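Local structure of Cys-Gly metallodipeptidase DUG1 (Saccharomyces cerevisiae, 4G1P) at residues 10-15 / 149-154. The protein hydrolyses the dipeptide Cys-Gly as a zinc- or manganese-dependent M20-family peptidase and serves as the catalytic component of the glutathione-degrading complex. Residues are numbered along the deposited sequence; the frame is centred on the assembly and turned at random.
Sequences QKIDSL and VDAFKA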
loop_
_atom_site.group_PDB
_atom_site.type_symbol
_atom_site.label_atom_id
_atom_site.label_comp_id
_atom_site.label_asym_id
_atom_site.label_seq_id
_atom_site.Cartn_x
_atom_site.Cartn_y
_atom_site.Cartn_z
ATOM N N GLN A 10 -5.367 47.258 -11.219
ATOM C CA GLN A 10 -6.082 47.754 -10.060
ATOM C C GLN A 10 -7.335 46.932 -9.776
ATOM O O GLN A 10 -7.686 46.670 -8.615
ATOM C CB GLN A 10 -6.461 49.209 -10.265
ATOM C CG GLN A 10 -5.318 50.166 -10.077
ATOM C CD GLN A 10 -5.726 51.590 -10.401
ATOM O OE1 GLN A 10 -6.913 51.866 -10.608
ATOM N NE2 GLN A 10 -4.750 52.506 -10.433
ATOM N N LYS A 11 -8.022 46.538 -10.836
ATOM C CA LYS A 11 -9.233 45.769 -10.647
ATOM C C LYS A 11 -8.884 44.379 -10.149
ATOM O O LYS A 11 -9.664 43.757 -9.444
ATOM C CB LYS A 11 -10.050 45.712 -11.931
ATOM C CG LYS A 11 -10.960 46.916 -12.096
ATOM C CD LYS A 11 -11.785 47.154 -10.841
ATOM C CE LYS A 11 -12.396 48.554 -10.816
ATOM N NZ LYS A 11 -13.469 48.672 -9.781
ATOM N N ILE A 12 -7.698 43.903 -10.510
ATOM C CA ILE A 12 -7.258 42.586 -10.083
ATOM C C ILE A 12 -7.070 42.576 -8.567
ATOM O O ILE A 12 -7.410 41.605 -7.894
ATOM C CB ILE A 12 -5.972 42.165 -10.796
ATOM C CG1 ILE A 12 -6.284 41.759 -12.236
ATOM C CG2 ILE A 12 -5.304 41.023 -10.059
ATOM C CD1 ILE A 12 -5.063 41.389 -13.060
ATOM N N ASP A 13 -6.548 43.677 -8.039
ATOM C CA ASP A 13 -6.437 43.851 -6.601
ATOM C C ASP A 13 -7.813 43.957 -5.937
ATOM O O ASP A 13 -8.070 43.307 -4.926
ATOM C CB ASP A 13 -5.595 45.083 -6.279
ATOM C CG ASP A 13 -4.119 44.867 -6.548
ATOM O OD1 ASP A 13 -3.683 43.695 -6.604
ATOM O OD2 ASP A 13 -3.388 45.875 -6.681
ATOM N N SER A 14 -8.700 44.754 -6.520
ATOM C CA SER A 14 -10.000 45.020 -5.913
ATOM C C SER A 14 -10.876 43.787 -5.876
ATOM O O SER A 14 -11.720 43.650 -5.000
ATOM C CB SER A 14 -10.751 46.102 -6.693
ATOM O OG SER A 14 -9.970 47.271 -6.805
ATOM N N LEU A 15 -10.698 42.914 -6.857
ATOM C CA LEU A 15 -11.576 41.780 -7.021
ATOM C C LEU A 15 -11.070 40.535 -6.275
ATOM O O LEU A 15 -11.675 39.472 -6.365
ATOM C CB LEU A 15 -11.768 41.479 -8.501
ATOM C CG LEU A 15 -12.550 42.480 -9.348
ATOM C CD1 LEU A 15 -12.731 41.930 -10.756
ATOM C CD2 LEU A 15 -13.893 42.790 -8.714
ATOM N N VAL A 149 -10.271 37.744 -17.204
ATOM C CA VAL A 149 -11.373 38.223 -18.032
ATOM C C VAL A 149 -12.274 39.153 -17.215
ATOM O O VAL A 149 -12.679 40.208 -17.685
ATOM C CB VAL A 149 -12.195 37.082 -18.642
ATOM C CG1 VAL A 149 -13.414 37.633 -19.330
ATOM C CG2 VAL A 149 -11.365 36.301 -19.620
ATOM N N ASP A 150 -12.538 38.788 -15.970
ATOM C CA ASP A 150 -13.373 39.608 -15.123
ATOM C C ASP A 150 -12.756 40.980 -14.886
ATOM O O ASP A 150 -13.459 41.983 -14.847
ATOM C CB ASP A 150 -13.632 38.919 -13.787
ATOM C CG ASP A 150 -14.660 37.828 -13.895
ATOM O OD1 ASP A 150 -15.378 37.799 -14.918
ATOM O OD2 ASP A 150 -14.756 37.004 -12.959
ATOM N N ALA A 151 -11.442 41.022 -14.721
ATOM C CA ALA A 151 -10.797 42.266 -14.348
ATOM C C ALA A 151 -10.835 43.261 -15.502
ATOM O O ALA A 151 -11.091 44.442 -15.288
ATOM C CB ALA A 151 -9.377 42.015 -13.898
ATOM N N PHE A 152 -10.571 42.783 -16.717
ATOM C CA PHE A 152 -10.742 43.601 -17.909
ATOM C C PHE A 152 -12.167 44.146 -17.933
ATOM O O PHE A 152 -12.391 45.332 -18.197
ATOM C CB PHE A 152 -10.448 42.800 -19.191
ATOM C CG PHE A 152 -8.994 42.777 -19.574
ATOM C CD1 PHE A 152 -8.149 41.787 -19.095
ATOM C CD2 PHE A 152 -8.466 43.763 -20.392
ATOM C CE1 PHE A 152 -6.799 41.769 -19.435
ATOM C CE2 PHE A 152 -7.117 43.759 -20.735
ATOM C CZ PHE A 152 -6.283 42.760 -20.258
ATOM N N LYS A 153 -13.127 43.280 -17.627
ATOM C CA LYS A 153 -14.524 43.679 -17.655
ATOM C C LYS A 153 -14.807 44.789 -16.642
ATOM O O LYS A 153 -15.354 45.827 -16.995
ATOM C CB LYS A 153 -15.432 42.475 -17.423
ATOM C CG LYS A 153 -16.464 42.263 -18.520
ATOM C CD LYS A 153 -16.757 40.777 -18.740
ATOM C CE LYS A 153 -17.038 40.079 -17.413
ATOM N NZ LYS A 153 -16.898 38.589 -17.486
ATOM N N ALA A 154 -14.404 44.584 -15.396
ATOM C CA ALA A 154 -14.658 45.553 -14.328
ATOM C C ALA A 154 -13.908 46.869 -14.521
ATOM O O ALA A 154 -14.316 47.904 -13.999
ATOM C CB ALA A 154 -14.309 44.961 -12.974
#
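Lys11 lies along the last turn of helix 135-154, its aliphatic chain resting on Ala151 and Ala154 where two helices of the catalytic domain cross. The N-terminal helix 5-14 packs here on the C-terminal end of helix 135-154, in the alpha/beta scaffold of the M20 catalytic domain. The segment axes approach to 8.6 Å at 111°, and no hydrogen bond spans them, so side-chain carbons do the joining. CB of Lys11 faces the carbonyl oxygen of Ala151 at 3.7 Å. The chain then bends at chi2 (-50°), which lays CG and CD alongside the methyl of Ala154, with CD of Lys11 4.0 Å from CB of Ala154, and brings CE toward the Ala154 carbonyl oxygen. An alanine here would keep the CB over Ala151 but would probably strip the Lys11 side of the Ala154 methyl and open a gap toward Ser155, which the lysine chain also touches. Ile12 comes next, from the buried flank of the contact: its CG1 meets CB of Ala151 at 3.5 Å, while the residue also reaches Lys466 on helix 458-477. The same alanine methyl also touches Val8, one turn before Ile12 in helix 5-14. Leu15, just past the end of helix 5-14, lays CD1 against Ala151 and Ala154; its CG stands beside the backbone N and anti to the carbonyl carbon (chi1 -69°), which sends the branch toward helix 135-154. Asp150 beside it sends its carboxylate elsewhere, to Arg22, Ser56 and Lys153, and offers Leu15 little more than its backbone and CB. One branch of the leucine makes the contact: CD1 of Leu15 lies 4.1 Å from both CA of Ala151 and CB of Ala154.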